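Local structure of sister chromatid cohesion protein (Chaetomium thermophilum, 5T8V) at residues Ala1170-Pro1175 / Phe1208-Asp1213. The protein probably acts as a cohesin loader that associates with chromatin, this chain being the C-terminal, HEAT-repeat part of the longer Scc2 protein. Numbering follows the deposited sequence.
Sequences ATSTHP and FAYQRD
Gln1211 reaches from the helix 1200-1213 to the loop 1170-1175 and shows how one side-chain amide can tie a helix to an inter-helix loop. Gln1211 NE2 donates to Thr1171 O at 2.7 Å; the acceptor lies in the plane of the amide, whereas the donor is tilted 34° from the carbonyl plane. Gln1211 NE2 also makes a weak bond, 3.1 Å long, to Thr1171 OG1. A bend at chi2 (-71°) brings the amide of Gln1211 within reach of the loop. Beside it Tyr1210, with CG anti to the backbone N (chi1 -176°), extends its ring along the loop. Ser1172 CA meets the ring edge, in plane and 4.0 Å from Tyr1210 CE2, while Ser1172 CB lies 3.4 Å from Tyr1210 OH. A leucine in place of Tyr1210 would probably leave Ser1172 without the ring edge it packs on and open a gap beside the loop.

A second shell fixes these groups. Thr1171 OG1 is hydrogen-bonded to Thr1168 O, Ser1172 OG and the backbone N of Thr1173 share Gln1137 OE1, and Lys1229 holds Gln1211 OE1. All four touching residues are buried. The loop joins helix 1163-1169 to helix 1175-1191, with His1174 at the N-cap position of the latter; the tyrosine also packs on Leu1169, so helix 1200-1213 is docked against the turn between two consecutive helices of the all-helical cohesion C-terminus.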
ATOM      1  N   ALA A1170     -23.532  28.318  11.260  1.00 54.90           N
ATOM      2  CA  ALA A1170     -22.690  27.370  10.540  1.00 56.05           C
ATOM      3  C   ALA A1170     -21.270  27.338  11.086  1.00 59.05           C
ATOM      4  O   ALA A1170     -20.560  26.348  10.878  1.00 59.42           O
ATOM      5  CB  ALA A1170     -22.667  27.709   9.051  1.00 56.68           C
ATOM      6  N   THR A1171     -20.840  28.394  11.777  1.00 44.87           N
ATOM      7  CA  THR A1171     -19.512  28.452  12.371  1.00 46.33           C
ATOM      8  C   THR A1171     -19.499  27.969  13.816  1.00 46.00           C
ATOM      9  O   THR A1171     -18.564  28.285  14.559  1.00 47.38           O
ATOM     10  CB  THR A1171     -18.961  29.879  12.299  1.00 47.81           C
ATOM     11  OG1 THR A1171     -19.717  30.733  13.166  1.00 47.38           O
ATOM     12  CG2 THR A1171     -19.034  30.413  10.874  1.00 48.26           C
ATOM     13  N   SER A1172     -20.514  27.216  14.229  1.00 49.42           N
ATOM     14  CA  SER A1172     -20.587  26.723  15.595  1.00 48.46           C
ATOM     15  C   SER A1172     -19.730  25.473  15.758  1.00 48.48           C
ATOM     16  O   SER A1172     -19.519  24.709  14.811  1.00 49.27           O
ATOM     17  CB  SER A1172     -22.037  26.415  15.973  1.00 46.39           C
ATOM     18  OG  SER A1172     -22.131  25.979  17.316  1.00 45.21           O
ATOM     19  N   THR A1173     -19.229  25.271  16.980  1.00 63.20           N
ATOM     20  CA  THR A1173     -18.439  24.082  17.272  1.00 63.94           C
ATOM     21  C   THR A1173     -19.317  22.857  17.498  1.00 63.53           C
ATOM     22  O   THR A1173     -18.896  21.735  17.194  1.00 63.93           O
ATOM     23  CB  THR A1173     -17.550  24.321  18.495  1.00 64.24           C
ATOM     24  OG1 THR A1173     -18.350  24.762  19.599  1.00 64.67           O
ATOM     25  CG2 THR A1173     -16.489  25.366  18.187  1.00 64.94           C
ATOM     26  N   HIS A1174     -20.526  23.046  18.027  1.00 64.86           N
ATOM     27  CA  HIS A1174     -21.474  21.948  18.164  1.00 64.07           C
ATOM     28  C   HIS A1174     -21.767  21.386  16.776  1.00 63.43           C
ATOM     29  O   HIS A1174     -22.370  22.081  15.948  1.00 62.53           O
ATOM     30  CB  HIS A1174     -22.762  22.420  18.842  1.00 64.16           C
ATOM     31  CG  HIS A1174     -23.686  21.307  19.226  1.00 64.56           C
ATOM     32  ND1 HIS A1174     -25.038  21.496  19.417  1.00 63.54           N
ATOM     33  CD2 HIS A1174     -23.454  19.993  19.461  1.00 65.50           C
ATOM     34  CE1 HIS A1174     -25.599  20.347  19.750  1.00 63.07           C
ATOM     35  NE2 HIS A1174     -24.661  19.419  19.784  1.00 64.43           N
ATOM     36  N   PRO A1175     -21.360  20.148  16.472  1.00 62.80           N
ATOM     37  CA  PRO A1175     -21.514  19.659  15.089  1.00 62.44           C
ATOM     38  C   PRO A1175     -22.948  19.676  14.589  1.00 60.86           C
ATOM     39  O   PRO A1175     -23.180  19.938  13.402  1.00 61.22           O
ATOM     40  CB  PRO A1175     -20.953  18.230  15.161  1.00 63.07           C
ATOM     41  CG  PRO A1175     -20.065  18.222  16.352  1.00 64.18           C
ATOM     42  CD  PRO A1175     -20.693  19.154  17.333  1.00 63.52           C
ATOM     43  N   PHE A1208     -18.386  37.172  13.647  1.00 43.29           N
ATOM     44  CA  PHE A1208     -17.399  37.602  14.633  1.00 44.07           C
ATOM     45  C   PHE A1208     -18.022  37.716  16.020  1.00 45.54           C
ATOM     46  O   PHE A1208     -17.484  37.185  16.998  1.00 45.64           O
ATOM     47  CB  PHE A1208     -16.775  38.934  14.217  1.00 44.32           C
ATOM     48  CG  PHE A1208     -15.893  39.538  15.273  1.00 45.32           C
ATOM     49  CD1 PHE A1208     -14.709  38.920  15.640  1.00 45.05           C
ATOM     50  CD2 PHE A1208     -16.252  40.717  15.904  1.00 47.26           C
ATOM     51  CE1 PHE A1208     -13.899  39.469  16.614  1.00 46.61           C
ATOM     52  CE2 PHE A1208     -15.445  41.270  16.879  1.00 48.73           C
ATOM     53  CZ  PHE A1208     -14.267  40.645  17.233  1.00 48.40           C
ATOM     54  N   ALA A1209     -19.157  38.412  16.125  1.00 55.72           N
ATOM     55  CA  ALA A1209     -19.820  38.548  17.419  1.00 55.93           C
ATOM     56  C   ALA A1209     -20.166  37.186  18.004  1.00 55.14           C
ATOM     57  O   ALA A1209     -20.089  36.984  19.221  1.00 55.85           O
ATOM     58  CB  ALA A1209     -21.076  39.407  17.279  1.00 55.98           C
ATOM     59  N   TYR A1210     -20.544  36.236  17.149  1.00 47.81           N
ATOM     60  CA  TYR A1210     -20.888  34.897  17.618  1.00 48.32           C
ATOM     61  C   TYR A1210     -19.659  34.176  18.157  1.00 48.03           C
ATOM     62  O   TYR A1210     -19.704  33.572  19.233  1.00 47.69           O
ATOM     63  CB  TYR A1210     -21.530  34.109  16.477  1.00 46.92           C
ATOM     64  CG  TYR A1210     -22.030  32.733  16.855  1.00 46.64           C
ATOM     65  CD1 TYR A1210     -23.205  32.574  17.575  1.00 47.79           C
ATOM     66  CD2 TYR A1210     -21.340  31.593  16.468  1.00 46.39           C
ATOM     67  CE1 TYR A1210     -23.673  31.318  17.913  1.00 48.60           C
ATOM     68  CE2 TYR A1210     -21.798  30.333  16.800  1.00 47.29           C
ATOM     69  CZ  TYR A1210     -22.965  30.200  17.523  1.00 48.41           C
ATOM     70  OH  TYR A1210     -23.428  28.945  17.859  1.00 49.23           O
ATOM     71  N   GLN A1211     -18.547  34.233  17.419  1.00 53.45           N
ATOM     72  CA  GLN A1211     -17.318  33.599  17.884  1.00 53.76           C
ATOM     73  C   GLN A1211     -16.809  34.241  19.168  1.00 55.04           C
ATOM     74  O   GLN A1211     -16.202  33.562  20.004  1.00 55.51           O
ATOM     75  CB  GLN A1211     -16.244  33.677  16.798  1.00 52.51           C
ATOM     76  CG  GLN A1211     -16.566  32.877  15.548  1.00 51.47           C
ATOM     77  CD  GLN A1211     -16.489  31.382  15.779  1.00 51.90           C
ATOM     78  OE1 GLN A1211     -15.627  30.900  16.513  1.00 52.86           O
ATOM     79  NE2 GLN A1211     -17.397  30.638  15.155  1.00 51.20           N
ATOM     80  N   ARG A1212     -17.050  35.541  19.345  1.00 45.29           N
ATOM     81  CA  ARG A1212     -16.513  36.258  20.495  1.00 46.65           C
ATOM     82  C   ARG A1212     -17.358  36.035  21.744  1.00 47.81           C
ATOM     83  O   ARG A1212     -16.824  35.735  22.816  1.00 49.22           O
ATOM     84  CB  ARG A1212     -16.415  37.752  20.175  1.00 46.59           C
ATOM     85  CG  ARG A1212     -16.162  38.642  21.387  1.00 48.28           C
ATOM     86  CD  ARG A1212     -15.864  40.077  20.979  1.00 48.97           C
ATOM     87  NE  ARG A1212     -16.854  40.602  20.042  1.00 49.89           N
ATOM     88  CZ  ARG A1212     -18.073  41.010  20.383  1.00 52.68           C
ATOM     89  NH1 ARG A1212     -18.472  40.949  21.646  1.00 55.35           N
ATOM     90  NH2 ARG A1212     -18.899  41.474  19.456  1.00 52.81           N
ATOM     91  N   ASP A1213     -18.677  36.172  21.622  1.00 60.13           N
ATOM     92  CA  ASP A1213     -19.555  36.144  22.786  1.00 61.92           C
ATOM     93  C   ASP A1213     -20.082  34.752  23.115  1.00 61.08           C
ATOM     94  O   ASP A1213     -20.319  34.455  24.292  1.00 63.00           O
ATOM     95  CB  ASP A1213     -20.739  37.090  22.569  1.00 62.49           C
ATOM     96  CG  ASP A1213     -20.304  38.526  22.344  1.00 63.67           C
ATOM     97  OD1 ASP A1213     -19.238  38.913  22.866  1.00 63.41           O
ATOM     98  OD2 ASP A1213     -21.028  39.266  21.645  1.00 64.02           O
TER